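Local coordinates for protein mevalonate kinase (Staphylococcus aureus, PDB 2X7I) that probably transfers the terminal phosphate of ATP to mevalonate, an early step of isoprenoid synthesis, as a member of the GHMP kinase family, at residues T169-D173 / E304-G308; V152-P156 / T166-L170. One frame throughout, in Å; residues are numbered along the deposited sequence.

Overall arrangement
Both contacts involve the loop that runs from strand 163-166 to strand 175-180, and they share Thr169 and Leu170, with centres about 11 Å apart. Interaction 2 binds the start of that loop to the end of helix 145-153, beside a short β-hairpin; it is a surface contact made by one backbone bond, a proline ring, a lysine chain and two bridging waters. Interaction 1 holds the later part of the loop to the C-terminal tail beyond strand 300-305. It is partly buried, gathering three leucines beside a pair of backbone bonds, while the exposed Gly307 and Gly308 bring the backbones together. Leu170 touches Leu306 through CD2 and Pro156 through CD1.

Interaction 1 (T169-D173 / E304-G308); sequences TLSLD and ENLGG
Leu172 and Leu306 meet in a partly buried contact where the C-terminal tail, leaving strand 300-305, lies against the loop leading into strand 175-180. The two backbones are joined by a single β-bridge between Leu172 and Gly307. Leu172 N gives a nearly straight bond (174°) to Leu306 O at 2.9 Å, arriving above the carbonyl plane. Gly308 N reaches Leu172 O at 3.0 Å on a more bent path. Strands 175-180 and 300-305 are neighbours in the four-stranded antiparallel sheet of the ferredoxin-like C-terminal half of GHMP kinases, and the bridge carries their pairing beyond the strand ends. Leu172 CB packs on Leu306 CB at 3.9 Å. With Leu306 CG anti to its carbonyl carbon (chi1 -63°), CD2 comes 4.3 Å from Leu170 CD2; Phe226 and Leu229 of helix 226-243 add to this apolar cluster. The tail turns at Asn305, whose OD1 accepts from Gly307 N (3.0 Å) in an Asx turn. Gly307 has a positive phi, which glycine takes up readily, and Leu170 O lies 3.9 Å from its CA. Lacking a side chain, Gly308 can bring its CA within 3.9 Å of Asp173 CA. One water donates to Leu170 O and Gly307 O, each at 2.8 Å.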
ATOM      1  N   THR A 169      13.976  -9.279  -4.652  1.00 58.30           N
ATOM      2  CA  THR A 169      12.811  -9.633  -3.825  1.00 57.62           C
ATOM      3  C   THR A 169      13.090  -9.466  -2.327  1.00 57.16           C
ATOM      4  O   THR A 169      14.170  -9.789  -1.852  1.00 58.39           O
ATOM      5  CB  THR A 169      12.344 -11.094  -4.102  1.00 59.35           C
ATOM      6  OG1 THR A 169      11.700 -11.155  -5.377  1.00 59.62           O
ATOM      7  CG2 THR A 169      11.353 -11.578  -3.041  1.00 59.00           C
ATOM      8  N   LEU A 170      12.106  -8.964  -1.590  1.00 55.97           N
ATOM      9  CA  LEU A 170      12.283  -8.701  -0.164  1.00 55.73           C
ATOM     10  C   LEU A 170      12.479  -9.997   0.619  1.00 57.45           C
ATOM     11  O   LEU A 170      11.696 -10.945   0.506  1.00 58.20           O
ATOM     12  CB  LEU A 170      11.099  -7.909   0.413  1.00 54.05           C
ATOM     13  CG  LEU A 170      11.356  -7.296   1.805  1.00 53.82           C
ATOM     14  CD1 LEU A 170      12.540  -6.332   1.778  1.00 52.19           C
ATOM     15  CD2 LEU A 170      10.116  -6.606   2.346  1.00 51.71           C
ATOM     16  N   SER A 171      13.553 -10.033   1.397  1.00 58.49           N
ATOM     17  CA  SER A 171      13.846 -11.168   2.243  1.00 60.32           C
ATOM     18  C   SER A 171      14.443 -10.689   3.556  1.00 60.30           C
ATOM     19  O   SER A 171      15.648 -10.459   3.663  1.00 61.25           O
ATOM     20  CB  SER A 171      14.795 -12.123   1.536  1.00 62.40           C
ATOM     21  OG  SER A 171      14.903 -13.332   2.269  1.00 65.43           O
ATOM     22  N   LEU A 172      13.574 -10.520   4.545  1.00 59.60           N
ATOM     23  CA  LEU A 172      13.985 -10.229   5.910  1.00 59.82           C
ATOM     24  C   LEU A 172      13.343 -11.277   6.802  1.00 61.01           C
ATOM     25  O   LEU A 172      12.150 -11.581   6.660  1.00 60.40           O
ATOM     26  CB  LEU A 172      13.553  -8.817   6.321  1.00 58.08           C
ATOM     27  CG  LEU A 172      14.189  -7.690   5.488  1.00 57.67           C
ATOM     28  CD1 LEU A 172      13.506  -6.344   5.699  1.00 56.46           C
ATOM     29  CD2 LEU A 172      15.666  -7.585   5.812  1.00 58.96           C
ATOM     30  N   ASP A 173      14.148 -11.843   7.698  1.00 62.41           N
ATOM     31  CA  ASP A 173      13.694 -12.872   8.620  1.00 64.14           C
ATOM     32  C   ASP A 173      12.910 -12.224   9.768  1.00 63.07           C
ATOM     33  O   ASP A 173      13.437 -11.998  10.865  1.00 63.74           O
ATOM     34  CB  ASP A 173      14.905 -13.663   9.138  1.00 66.58           C
ATOM     35  CG  ASP A 173      14.525 -14.803  10.067  1.00 69.91           C
ATOM     36  OD1 ASP A 173      15.441 -15.322  10.748  1.00 74.81           O
ATOM     37  OD2 ASP A 173      13.335 -15.186  10.122  1.00 70.59           O
ATOM     38  N   GLU A 304       2.292  -8.889   7.966  1.00 54.31           N
ATOM     39  CA  GLU A 304       3.104  -9.062   6.774  1.00 54.77           C
ATOM     40  C   GLU A 304       4.334  -9.907   7.106  1.00 55.99           C
ATOM     41  O   GLU A 304       5.153  -9.518   7.944  1.00 55.45           O
ATOM     42  CB  GLU A 304       3.538  -7.688   6.255  1.00 53.31           C
ATOM     43  CG  GLU A 304       4.294  -7.697   4.916  1.00 54.01           C
ATOM     44  CD  GLU A 304       3.403  -7.972   3.713  1.00 55.52           C
ATOM     45  OE1 GLU A 304       2.159  -7.888   3.839  1.00 56.54           O
ATOM     46  OE2 GLU A 304       3.957  -8.262   2.629  1.00 56.63           O
ATOM     47  N   ASN A 305       4.452 -11.061   6.455  1.00 58.07           N
ATOM     48  CA  ASN A 305       5.694 -11.840   6.479  1.00 59.81           C
ATOM     49  C   ASN A 305       6.699 -11.135   5.585  1.00 59.38           C
ATOM     50  O   ASN A 305       6.372 -10.787   4.453  1.00 59.44           O
ATOM     51  CB  ASN A 305       5.457 -13.262   5.973  1.00 62.06           C
ATOM     52  CG  ASN A 305       6.655 -14.188   6.203  1.00 64.09           C
ATOM     53  OD1 ASN A 305       7.795 -13.745   6.387  1.00 63.60           O
ATOM     54  ND2 ASN A 305       6.391 -15.487   6.183  1.00 65.15           N
ATOM     55  N   LEU A 306       7.914 -10.917   6.082  1.00 59.50           N
ATOM     56  CA  LEU A 306       8.896 -10.155   5.319  1.00 59.30           C
ATOM     57  C   LEU A 306       9.777 -11.029   4.426  1.00 61.74           C
ATOM     58  O   LEU A 306      10.764 -10.555   3.867  1.00 61.97           O
ATOM     59  CB  LEU A 306       9.716  -9.245   6.235  1.00 58.15           C
ATOM     60  CG  LEU A 306       8.919  -8.160   6.976  1.00 55.86           C
ATOM     61  CD1 LEU A 306       9.861  -7.275   7.786  1.00 53.95           C
ATOM     62  CD2 LEU A 306       8.076  -7.303   6.025  1.00 53.33           C
ATOM     63  N   GLY A 307       9.396 -12.296   4.275  1.00 64.27           N
ATOM     64  CA  GLY A 307       9.922 -13.147   3.202  1.00 66.97           C
ATOM     65  C   GLY A 307      11.163 -13.954   3.523  1.00 69.50           C
ATOM     66  O   GLY A 307      11.657 -14.690   2.667  1.00 72.00           O
ATOM     67  N   GLY A 308      11.677 -13.814   4.743  1.00 69.69           N
ATOM     68  CA  GLY A 308      12.825 -14.596   5.192  1.00 72.19           C
ATOM     69  C   GLY A 308      12.379 -15.969   5.653  1.00 74.58           C
ATOM     70  O   GLY A 308      13.128 -16.679   6.331  1.00 77.49           O
TER
HETATM   71  O   HOH W   1      11.612 -13.699   0.071  1.00 44.01           O

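Interaction 2 (V152-P156 / T166-L170); sequences VSGKP and TLKTL
Pro156 and Leu167 close the open end of the β-hairpin built from strands 157-160 and 163-166, just after helix 145-153 has ended. Leu167 N donates to Pro156 O (2.8 Å, 159°), tilted 26° from the carbonyl plane. Proline has no N-H to return a bond, and Leu167 O instead lies against the Lys155 side chain, 3.3 Å from its CB. The proline ring suits this buried place as a compact apolar wedge: its CD lies against Lys168 O at 3.1 Å, its CB meets Leu167 CD1 with the side chains roughly perpendicular, and its CG lies 4.2 Å from Leu170 CD1. Val32 of strand 29-45 touches both Pro156 and Leu170, while Ile221 of helix 203-222 touches Leu167 and Leu170. The helix exit is shaped by Ser153 and Gly154. Ser153 OG, also bonded to Gln149 O, accepts from Lys155 N in an ST turn, and Gly154 takes a positive phi readily because it has no CB. Lys155 CB packs on Thr166 CG2 at 3.7 Å, the two side chains crossing at about a right angle, and the lysine chain bends at its last torsion (chi4 47°), placing NZ 3.9 Å from Thr169 OG1. Two waters donate to Gly154 O. One accepts from Leu170 N; the other is held weakly by Lys155 NZ and lies 2.6 Å from Thr169 OG1.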
ATOM      1  N   VAL A 152       3.796  -3.975  -9.479  1.00 45.99           N
ATOM      2  CA  VAL A 152       3.944  -4.789 -10.686  1.00 46.94           C
ATOM      3  C   VAL A 152       5.172  -5.699 -10.642  1.00 48.01           C
ATOM      4  O   VAL A 152       5.060  -6.907 -10.864  1.00 49.01           O
ATOM      5  CB  VAL A 152       3.991  -3.916 -11.951  1.00 46.65           C
ATOM      6  CG1 VAL A 152       4.359  -4.749 -13.162  1.00 47.71           C
ATOM      7  CG2 VAL A 152       2.648  -3.258 -12.158  1.00 46.13           C
ATOM      8  N   SER A 153       6.329  -5.122 -10.335  1.00 47.84           N
ATOM      9  CA  SER A 153       7.578  -5.888 -10.216  1.00 49.14           C
ATOM     10  C   SER A 153       7.575  -6.895  -9.063  1.00 49.61           C
ATOM     11  O   SER A 153       8.278  -7.890  -9.112  1.00 51.35           O
ATOM     12  CB  SER A 153       8.768  -4.945 -10.035  1.00 48.78           C
ATOM     13  OG  SER A 153       8.709  -4.264  -8.778  1.00 48.24           O
ATOM     14  N   GLY A 154       6.804  -6.628  -8.016  1.00 49.10           N
ATOM     15  CA  GLY A 154       6.856  -7.444  -6.799  1.00 49.87           C
ATOM     16  C   GLY A 154       8.187  -7.315  -6.059  1.00 50.22           C
ATOM     17  O   GLY A 154       8.575  -8.205  -5.289  1.00 51.37           O
ATOM     18  N   LYS A 155       8.885  -6.207  -6.297  1.00 49.71           N
ATOM     19  CA  LYS A 155      10.194  -5.965  -5.697  1.00 49.91           C
ATOM     20  C   LYS A 155      10.232  -4.609  -4.985  1.00 48.55           C
ATOM     21  O   LYS A 155       9.426  -3.716  -5.302  1.00 47.17           O
ATOM     22  CB  LYS A 155      11.257  -6.022  -6.781  1.00 51.06           C
ATOM     23  CG  LYS A 155      11.460  -7.418  -7.358  1.00 53.44           C
ATOM     24  CD  LYS A 155      12.091  -7.356  -8.745  1.00 55.38           C
ATOM     25  CE  LYS A 155      12.496  -8.741  -9.243  1.00 58.32           C
ATOM     26  NZ  LYS A 155      11.399  -9.733  -9.036  1.00 59.84           N
ATOM     27  N   PRO A 156      11.159  -4.443  -4.016  1.00 48.59           N
ATOM     28  CA  PRO A 156      11.292  -3.135  -3.393  1.00 47.69           C
ATOM     29  C   PRO A 156      11.822  -2.107  -4.384  1.00 47.54           C
ATOM     30  O   PRO A 156      12.591  -2.458  -5.268  1.00 49.03           O
ATOM     31  CB  PRO A 156      12.310  -3.370  -2.259  1.00 48.34           C
ATOM     32  CG  PRO A 156      12.434  -4.814  -2.101  1.00 49.36           C
ATOM     33  CD  PRO A 156      12.108  -5.408  -3.438  1.00 50.20           C
ATOM     34  N   THR A 166      15.389  -0.611  -8.528  1.00 53.71           N
ATOM     35  CA  THR A 166      14.515  -1.699  -8.115  1.00 53.07           C
ATOM     36  C   THR A 166      15.398  -2.771  -7.521  1.00 54.09           C
ATOM     37  O   THR A 166      16.314  -3.247  -8.176  1.00 55.66           O
ATOM     38  CB  THR A 166      13.719  -2.262  -9.299  1.00 53.39           C
ATOM     39  OG1 THR A 166      12.766  -1.284  -9.729  1.00 51.84           O
ATOM     40  CG2 THR A 166      12.984  -3.541  -8.895  1.00 52.99           C
ATOM     41  N   LEU A 167      15.146  -3.126  -6.268  1.00 53.57           N
ATOM     42  CA  LEU A 167      15.997  -4.093  -5.571  1.00 54.94           C
ATOM     43  C   LEU A 167      15.546  -5.524  -5.879  1.00 55.74           C
ATOM     44  O   LEU A 167      14.584  -5.736  -6.625  1.00 55.34           O
ATOM     45  CB  LEU A 167      15.972  -3.830  -4.061  1.00 54.11           C
ATOM     46  CG  LEU A 167      16.248  -2.389  -3.592  1.00 53.62           C
ATOM     47  CD1 LEU A 167      16.217  -2.296  -2.071  1.00 51.58           C
ATOM     48  CD2 LEU A 167      17.580  -1.859  -4.128  1.00 54.17           C
ATOM     49  N   LYS A 168      16.245  -6.501  -5.316  1.00 57.13           N
ATOM     50  CA  LYS A 168      15.832  -7.898  -5.425  1.00 58.49           C
ATOM     51  C   LYS A 168      14.686  -8.166  -4.451  1.00 57.49           C
ATOM     52  O   LYS A 168      14.450  -7.372  -3.538  1.00 56.09           O
ATOM     53  CB  LYS A 168      17.019  -8.826  -5.155  1.00 60.71           C
ATOM     54  CG  LYS A 168      18.065  -8.762  -6.254  1.00 62.36           C
ATOM     55  CD  LYS A 168      19.490  -9.015  -5.752  1.00 65.15           C
ATOM     56  CE  LYS A 168      19.958 -10.419  -6.028  1.00 67.90           C
ATOM     57  NZ  LYS A 168      21.408 -10.568  -5.723  1.00 71.45           N
ATOM     58  N   THR A 169      13.976  -9.279  -4.652  1.00 58.30           N
ATOM     59  CA  THR A 169      12.811  -9.633  -3.825  1.00 57.62           C
ATOM     60  C   THR A 169      13.090  -9.466  -2.327  1.00 57.16           C
ATOM     61  O   THR A 169      14.170  -9.789  -1.852  1.00 58.39           O
ATOM     62  CB  THR A 169      12.344 -11.094  -4.102  1.00 59.35           C
ATOM     63  OG1 THR A 169      11.700 -11.155  -5.377  1.00 59.62           O
ATOM     64  CG2 THR A 169      11.353 -11.578  -3.041  1.00 59.00           C
ATOM     65  N   LEU A 170      12.106  -8.964  -1.590  1.00 55.97           N
ATOM     66  CA  LEU A 170      12.283  -8.701  -0.164  1.00 55.73           C
ATOM     67  C   LEU A 170      12.479  -9.997   0.619  1.00 57.45           C
ATOM     68  O   LEU A 170      11.696 -10.945   0.506  1.00 58.20           O
ATOM     69  CB  LEU A 170      11.099  -7.909   0.413  1.00 54.05           C
ATOM     70  CG  LEU A 170      11.356  -7.296   1.805  1.00 53.82           C
ATOM     71  CD1 LEU A 170      12.540  -6.332   1.778  1.00 52.19           C
ATOM     72  CD2 LEU A 170      10.116  -6.606   2.346  1.00 51.71           C
TER
HETATM   73  O   HOH W   2       9.838  -7.915  -2.747  1.00 32.69           O
HETATM   74  O   HOH W   3       9.363 -10.837  -6.584  1.00 42.22           O